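Local atomic coordinates of probable secreted solute-binding lipoprotein (Streptomyces coelicolor, PDB entry 3I3V), a protein that probably binds a solute outside the cell as the lipid-anchored binding component of a membrane transport system. Residues 133-141 with 153-162; 162-173 with 233-244. One frame throughout, in Å; residues are numbered along the deposited sequence.

Interaction 1. Residues 133-141 with 153-162; sequences ALLDRAGVD and AARKLRAKGI
A138 and L157 meet where two helix ends cross almost perpendicularly, at 81°, each ended by a Schellman motif. G139, with positive phi, ends the helix of 133-138, with V140 N bonded to L135 O and G139 N to D136 O; G161 does the same for 153-159, where I162 N bonds to L157 O and G161 N to R158 O. Each motif turns the apolar residue that follows, V140 or I162, toward the other segment. L157 forks across the first helix: CD2 lies 3.9 Å from A138 CB and also reaches L134 O, while CD1 faces L135 CD2 at 4.1 Å, the two leucines crossing obliquely. With CG1 of I162 beside its backbone N (chi1 -53°) and the chain extended beyond it, CD1 is carried straight to L134, where the two CD1 methyls are 3.3 Å apart, tighter than normal van der Waals contact. V140 CG2 comes to 4.3 Å from A153 CB, continuing the apolar seam past the turn. Two exposed lysines use their methylenes on A138: K156 CB approaches A138 O at 3.7 Å, and K160 CG sits 3.7 Å from A138 CA. K156 then runs past G139, its CE next to the glycine carbonyl. No hydrogen bond crosses the interface, so the helix ends are joined by packing alone. On the sheet side, both helices rest on strand 242-246, and helix 147-159 also touches strand 163-166. A salt bridge from R158 to D223 ties the second helix to the loop after helix 203-217.

Interaction 2. Residues 162-173 with 233-244; sequences IAPVTVGGNDWT and MTTQFNTEEAAV
The methyl of T173 lies between the W172 ring and selenomethionine M233: CG2 is centred over one face of the indole, and 3.7 Å from M233 CE, the T173 and M233 side chains meeting tip to tip. The D171 carboxylate N-caps the helix beginning at W172. Its OD1 takes two bonds, from T173 OG1 (2.6 Å) nearly along the C-O axis and from T173 N above the carboxylate plane. Replacing T173 by an alanine removes hydroxyl and methyl alike, which would probably weaken the hold on D171 OD1 and open a gap between indole and M233 CE. Extended at chi1 (179°) and chi2, M233 sets SE 3.7 Å from V167 CA and CG against T166 O. The Q236 side chain runs across T166, bringing NE2 2.7 Å from T166 OG1 without forming a hydrogen bond. Further along, the segments pair as parallel strands: A163 N bonds to E241 O, A243 N to A163 O, V244 N to P164 O, and T166 N to V244 O (3.0 Å). The corner at A243 and the irregular backbone of P164 interrupt this ladder: A163 CB and A242 CB share one face, V165 CG2 and V244 CB (3.8 Å) the other. Strand 163-166 thereby joins the mixed sheet through 242-246, which pairs antiparallel with 122-131; V165 also bonds to V220 and A222. Helix 147-159 packs on P164 and A243, helix 132-138 on A243 and E240.

How the interactions relate
Interaction 1 lies near the periphery, its centre about 29 Å from the chain centre, and mixes buried leucines with exposed lysines; interaction 2, at about 19 Å, is largely buried. Their centres are about 15 Å apart and they share I162, which follows helix 147-159 and leads into strand 163-166. The two contacts also touch: L134 CB and L157 CD2 both pack on A243 CB, while L157 CD1 meets P164 CA. Helix-on-helix packing without any hydrogen bond across it therefore backs onto a strand pairing held by backbone hydrogen bonds, which continues into the apolar, N-capped region around T173 and M233. Both belong to the same lobe of this probable solute-binding fold.

Interaction 1. Residues 133-141 with 153-162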
# COMPACT_ATOMS: atom_id res chain seq x y z
N ALA C 133 56.29 20.48 -33.85
CA ALA C 133 57.74 20.42 -33.93
C ALA C 133 58.24 21.37 -35.00
O ALA C 133 59.22 22.09 -34.81
CB ALA C 133 58.19 19.00 -34.24
N LEU C 134 57.55 21.40 -36.14
CA LEU C 134 57.96 22.28 -37.24
C LEU C 134 57.58 23.74 -37.01
O LEU C 134 58.30 24.64 -37.43
CB LEU C 134 57.38 21.76 -38.56
CG LEU C 134 58.07 20.53 -39.16
CD1 LEU C 134 59.43 20.90 -39.71
CD2 LEU C 134 58.23 19.45 -38.10
N LEU C 135 56.45 23.99 -36.34
CA LEU C 135 56.05 25.36 -36.05
C LEU C 135 57.04 25.95 -35.05
O LEU C 135 57.32 27.15 -35.06
CB LEU C 135 54.63 25.43 -35.48
CG LEU C 135 53.45 25.14 -36.43
CD1 LEU C 135 52.13 25.31 -35.68
CD2 LEU C 135 53.51 26.08 -37.62
N ASP C 136 57.58 25.09 -34.18
CA ASP C 136 58.55 25.51 -33.18
C ASP C 136 59.88 25.85 -33.84
O ASP C 136 60.48 26.88 -33.52
CB ASP C 136 58.77 24.41 -32.13
CG ASP C 136 57.67 24.36 -31.08
OD1 ASP C 136 56.93 25.36 -30.91
OD2 ASP C 136 57.56 23.33 -30.39
N ARG C 137 60.35 25.01 -34.76
CA ARG C 137 61.61 25.28 -35.45
C ARG C 137 61.55 26.63 -36.16
O ARG C 137 62.56 27.33 -36.28
CB ARG C 137 61.92 24.22 -36.50
CG ARG C 137 61.85 22.77 -36.06
CD ARG C 137 62.53 21.87 -37.11
NE ARG C 137 62.00 20.51 -37.16
CZ ARG C 137 61.98 19.66 -36.14
NH1 ARG C 137 62.48 20.02 -34.96
NH2 ARG C 137 61.46 18.44 -36.29
N ALA C 138 60.36 26.98 -36.64
CA ALA C 138 60.16 28.22 -37.38
C ALA C 138 59.96 29.46 -36.51
O ALA C 138 60.09 30.59 -36.99
CB ALA C 138 58.98 28.07 -38.33
N GLY C 139 59.62 29.26 -35.25
CA GLY C 139 59.42 30.40 -34.38
C GLY C 139 57.97 30.78 -34.15
O GLY C 139 57.70 31.77 -33.48
N VAL C 140 57.05 30.01 -34.71
CA VAL C 140 55.62 30.28 -34.50
C VAL C 140 55.21 29.39 -33.34
O VAL C 140 55.14 28.17 -33.46
CB VAL C 140 54.80 30.01 -35.80
CG1 VAL C 140 55.54 29.06 -36.71
CG2 VAL C 140 53.43 29.46 -35.46
N ASP C 141 54.95 30.02 -32.21
CA ASP C 141 54.61 29.34 -30.96
C ASP C 141 53.14 29.08 -30.69
O ASP C 141 52.78 28.57 -29.63
CB ASP C 141 55.21 30.15 -29.81
CG ASP C 141 55.99 31.36 -30.29
OD1 ASP C 141 55.38 32.20 -31.01
OD2 ASP C 141 57.20 31.49 -29.97
N ALA C 153 52.74 32.77 -40.31
CA ALA C 153 53.34 31.48 -39.99
C ALA C 153 53.94 30.90 -41.26
O ALA C 153 55.03 30.32 -41.24
CB ALA C 153 52.29 30.55 -39.41
N ALA C 154 53.24 31.07 -42.38
CA ALA C 154 53.71 30.56 -43.67
C ALA C 154 55.07 31.17 -43.99
O ALA C 154 55.99 30.47 -44.42
CB ALA C 154 52.71 30.88 -44.77
N ARG C 155 55.18 32.49 -43.80
CA ARG C 155 56.43 33.20 -44.05
C ARG C 155 57.54 32.63 -43.18
O ARG C 155 58.59 32.22 -43.69
CB ARG C 155 56.26 34.69 -43.73
CG ARG C 155 55.60 35.49 -44.84
CD ARG C 155 56.48 35.47 -46.09
NE ARG C 155 55.93 34.59 -47.11
CZ ARG C 155 56.57 34.22 -48.21
NH1 ARG C 155 57.81 34.63 -48.45
NH2 ARG C 155 55.95 33.44 -49.09
N LYS C 156 57.31 32.59 -41.87
CA LYS C 156 58.30 32.05 -40.95
C LYS C 156 58.72 30.64 -41.35
O LYS C 156 59.91 30.33 -41.38
CB LYS C 156 57.76 32.04 -39.52
CG LYS C 156 57.74 33.42 -38.87
CD LYS C 156 57.39 33.31 -37.40
CE LYS C 156 58.07 34.40 -36.57
NZ LYS C 156 57.62 35.76 -36.94
N LEU C 157 57.74 29.79 -41.65
CA LEU C 157 58.01 28.41 -42.06
C LEU C 157 58.90 28.33 -43.31
O LEU C 157 59.87 27.59 -43.34
CB LEU C 157 56.69 27.68 -42.33
CG LEU C 157 55.88 27.21 -41.12
CD1 LEU C 157 54.44 26.95 -41.52
CD2 LEU C 157 56.51 25.95 -40.54
N ARG C 158 58.56 29.10 -44.33
CA ARG C 158 59.34 29.10 -45.57
C ARG C 158 60.77 29.60 -45.33
O ARG C 158 61.71 29.16 -46.00
CB ARG C 158 58.66 29.99 -46.63
CG ARG C 158 57.56 29.31 -47.42
CD ARG C 158 56.82 30.33 -48.27
NE ARG C 158 55.79 29.73 -49.12
CZ ARG C 158 56.04 29.11 -50.26
NH1 ARG C 158 57.27 28.98 -50.72
NH2 ARG C 158 55.03 28.60 -50.96
N ALA C 159 60.94 30.50 -44.36
CA ALA C 159 62.25 31.06 -44.03
C ALA C 159 63.23 30.00 -43.54
O ALA C 159 64.43 30.15 -43.71
CB ALA C 159 62.10 32.16 -42.97
N LYS C 160 62.70 28.94 -42.92
CA LYS C 160 63.55 27.86 -42.44
C LYS C 160 63.57 26.75 -43.48
O LYS C 160 64.10 25.67 -43.25
CB LYS C 160 63.02 27.31 -41.11
CG LYS C 160 62.77 28.36 -40.03
CD LYS C 160 63.98 29.26 -39.77
CE LYS C 160 65.19 28.47 -39.29
NZ LYS C 160 66.35 29.37 -39.04
N GLY C 161 62.97 27.04 -44.63
CA GLY C 161 62.93 26.07 -45.72
C GLY C 161 61.90 24.98 -45.54
O GLY C 161 62.03 23.90 -46.13
N ILE C 162 60.87 25.25 -44.75
CA ILE C 162 59.81 24.28 -44.50
C ILE C 162 58.51 24.72 -45.20
O ILE C 162 58.06 25.85 -45.03
CB ILE C 162 59.53 24.13 -43.00
CG1 ILE C 162 60.84 23.81 -42.26
CG2 ILE C 162 58.49 23.04 -42.78
CD1 ILE C 162 60.71 23.79 -40.74

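Interaction 2. Residues 162-173 with 233-244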
# COMPACT_ATOMS: atom_id res chain seq x y z
N ILE C 162 60.87 25.25 -44.75
CA ILE C 162 59.81 24.28 -44.50
C ILE C 162 58.51 24.72 -45.20
O ILE C 162 58.06 25.85 -45.03
CB ILE C 162 59.53 24.13 -43.00
CG1 ILE C 162 60.84 23.81 -42.26
CG2 ILE C 162 58.49 23.04 -42.78
CD1 ILE C 162 60.71 23.79 -40.74
N ALA C 163 57.94 23.83 -46.00
CA ALA C 163 56.71 24.16 -46.71
C ALA C 163 55.60 24.36 -45.69
O ALA C 163 55.56 23.68 -44.67
CB ALA C 163 56.35 23.04 -47.68
N PRO C 164 54.70 25.33 -45.94
CA PRO C 164 53.58 25.63 -45.04
C PRO C 164 52.41 24.65 -45.18
O PRO C 164 52.44 23.58 -44.56
CB PRO C 164 53.21 27.07 -45.42
CG PRO C 164 53.53 27.11 -46.87
CD PRO C 164 54.86 26.40 -46.94
N VAL C 165 51.39 25.00 -45.96
CA VAL C 165 50.25 24.09 -46.13
C VAL C 165 50.43 23.23 -47.38
O VAL C 165 50.63 23.75 -48.48
CB VAL C 165 48.88 24.83 -46.25
CG1 VAL C 165 47.75 23.83 -46.32
CG2 VAL C 165 48.65 25.74 -45.06
N THR C 166 50.37 21.92 -47.22
CA THR C 166 50.49 21.04 -48.36
C THR C 166 49.10 20.53 -48.74
O THR C 166 48.28 20.21 -47.88
CB THR C 166 51.42 19.85 -48.05
OG1 THR C 166 51.54 19.01 -49.22
CG2 THR C 166 50.87 19.03 -46.89
N VAL C 167 48.82 20.49 -50.04
CA VAL C 167 47.52 20.03 -50.51
C VAL C 167 47.61 19.68 -51.99
O VAL C 167 48.38 20.28 -52.74
CB VAL C 167 46.44 21.12 -50.29
CG1 VAL C 167 46.78 22.37 -51.10
CG2 VAL C 167 45.06 20.58 -50.66
N GLY C 168 46.83 18.68 -52.41
CA GLY C 168 46.83 18.28 -53.80
C GLY C 168 45.94 19.18 -54.63
O GLY C 168 44.75 18.92 -54.79
N GLY C 169 46.52 20.24 -55.17
CA GLY C 169 45.75 21.17 -55.96
C GLY C 169 45.21 20.61 -57.26
O GLY C 169 44.37 21.24 -57.90
N ASN C 170 45.68 19.44 -57.68
CA ASN C 170 45.20 18.85 -58.92
C ASN C 170 44.30 17.63 -58.71
O ASN C 170 44.17 16.80 -59.60
CB ASN C 170 46.35 18.45 -59.85
CG ASN C 170 45.92 18.35 -61.31
OD1 ASN C 170 46.55 17.66 -62.12
ND2 ASN C 170 44.84 19.06 -61.66
N ASP C 171 43.72 17.52 -57.52
CA ASP C 171 42.78 16.43 -57.26
C ASP C 171 41.77 16.78 -56.17
O ASP C 171 41.67 17.94 -55.76
CB ASP C 171 43.50 15.10 -57.00
CG ASP C 171 44.17 15.00 -55.64
OD1 ASP C 171 43.95 15.87 -54.76
OD2 ASP C 171 44.92 14.01 -55.44
N TRP C 172 41.00 15.79 -55.71
CA TRP C 172 39.97 16.01 -54.71
C TRP C 172 40.36 16.75 -53.43
O TRP C 172 39.52 17.44 -52.84
CB TRP C 172 39.31 14.67 -54.34
CG TRP C 172 40.25 13.64 -53.78
CD1 TRP C 172 41.10 12.83 -54.48
CD2 TRP C 172 40.42 13.30 -52.39
NE1 TRP C 172 41.79 12.01 -53.61
CE2 TRP C 172 41.39 12.28 -52.33
CE3 TRP C 172 39.85 13.77 -51.20
CZ2 TRP C 172 41.80 11.71 -51.13
CZ3 TRP C 172 40.26 13.20 -50.00
CH2 TRP C 172 41.22 12.18 -49.97
N THR C 173 41.61 16.62 -53.00
CA THR C 173 42.05 17.29 -51.77
C THR C 173 42.03 18.80 -52.01
O THR C 173 41.44 19.55 -51.23
CB THR C 173 43.46 16.82 -51.33
OG1 THR C 173 44.39 16.98 -52.42
CG2 THR C 173 43.43 15.36 -50.94
N MSE C 233 50.76 15.32 -51.02
CA MSE C 233 50.34 15.91 -49.76
C MSE C 233 50.67 15.00 -48.58
O MSE C 233 51.36 15.40 -47.64
CB MSE C 233 48.83 16.16 -49.80
CG MSE C 233 48.24 16.76 -48.57
SE MSE C 233 46.33 16.98 -48.79
CE MSE C 233 45.75 15.23 -48.07
N THR C 234 50.16 13.78 -48.65
CA THR C 234 50.38 12.77 -47.63
C THR C 234 51.87 12.53 -47.37
O THR C 234 52.29 12.35 -46.23
CB THR C 234 49.70 11.46 -48.04
OG1 THR C 234 48.29 11.56 -47.77
CG2 THR C 234 50.29 10.27 -47.29
N THR C 235 52.66 12.52 -48.43
CA THR C 235 54.09 12.31 -48.28
C THR C 235 54.77 13.51 -47.62
O THR C 235 55.46 13.35 -46.62
CB THR C 235 54.78 12.05 -49.65
OG1 THR C 235 54.57 10.68 -50.04
CG2 THR C 235 56.27 12.31 -49.58
N GLN C 236 54.55 14.70 -48.18
CA GLN C 236 55.17 15.92 -47.64
C GLN C 236 54.95 16.11 -46.14
O GLN C 236 55.86 16.53 -45.44
CB GLN C 236 54.67 17.15 -48.39
CG GLN C 236 55.26 17.29 -49.78
CD GLN C 236 54.88 18.59 -50.46
OE1 GLN C 236 55.28 18.84 -51.60
NE2 GLN C 236 54.12 19.42 -49.78
N PHE C 237 53.76 15.80 -45.66
CA PHE C 237 53.48 15.95 -44.24
C PHE C 237 54.09 14.83 -43.39
O PHE C 237 54.62 15.09 -42.31
CB PHE C 237 51.97 16.03 -44.01
CG PHE C 237 51.60 16.41 -42.60
CD1 PHE C 237 51.53 15.45 -41.59
CD2 PHE C 237 51.34 17.73 -42.28
CE1 PHE C 237 51.21 15.81 -40.28
CE2 PHE C 237 51.02 18.10 -40.98
CZ PHE C 237 50.95 17.14 -39.98
N ASN C 238 54.04 13.60 -43.89
CA ASN C 238 54.59 12.45 -43.16
C ASN C 238 56.10 12.46 -42.98
O ASN C 238 56.60 11.98 -41.97
CB ASN C 238 54.16 11.15 -43.82
CG ASN C 238 52.70 10.86 -43.59
OD1 ASN C 238 52.01 11.64 -42.93
ND2 ASN C 238 52.21 9.74 -44.12
N THR C 239 56.82 13.00 -43.95
CA THR C 239 58.27 13.10 -43.86
C THR C 239 58.62 14.45 -43.24
O THR C 239 59.78 14.82 -43.11
CB THR C 239 58.94 13.00 -45.25
OG1 THR C 239 58.46 14.05 -46.09
CG2 THR C 239 58.64 11.65 -45.89
N GLU C 240 57.58 15.19 -42.87
CA GLU C 240 57.73 16.49 -42.25
C GLU C 240 58.44 17.52 -43.11
O GLU C 240 59.35 18.21 -42.65
CB GLU C 240 58.46 16.35 -40.91
CG GLU C 240 57.70 15.53 -39.88
CD GLU C 240 58.42 15.44 -38.55
OE1 GLU C 240 59.56 14.93 -38.54
OE2 GLU C 240 57.86 15.87 -37.52
N GLU C 241 58.03 17.61 -44.38
CA GLU C 241 58.60 18.61 -45.28
C GLU C 241 57.64 19.80 -45.30
O GLU C 241 58.01 20.91 -45.69
CB GLU C 241 58.77 18.03 -46.69
CG GLU C 241 59.80 16.90 -46.76
CD GLU C 241 61.18 17.32 -46.26
OE1 GLU C 241 61.71 18.35 -46.74
OE2 GLU C 241 61.75 16.61 -45.39
N ALA C 242 56.40 19.57 -44.88
CA ALA C 242 55.39 20.62 -44.80
C ALA C 242 54.79 20.48 -43.41
O ALA C 242 54.66 19.37 -42.91
CB ALA C 242 54.32 20.43 -45.87
N ALA C 243 54.41 21.59 -42.79
CA ALA C 243 53.89 21.59 -41.44
C ALA C 243 52.37 21.60 -41.26
O ALA C 243 51.88 21.32 -40.17
CB ALA C 243 54.49 22.75 -40.67
N VAL C 244 51.62 21.94 -42.30
CA VAL C 244 50.17 21.98 -42.15
C VAL C 244 49.47 21.17 -43.22
O VAL C 244 49.90 21.13 -44.37
CB VAL C 244 49.62 23.42 -42.20
CG1 VAL C 244 48.12 23.41 -41.88
CG2 VAL C 244 50.37 24.30 -41.21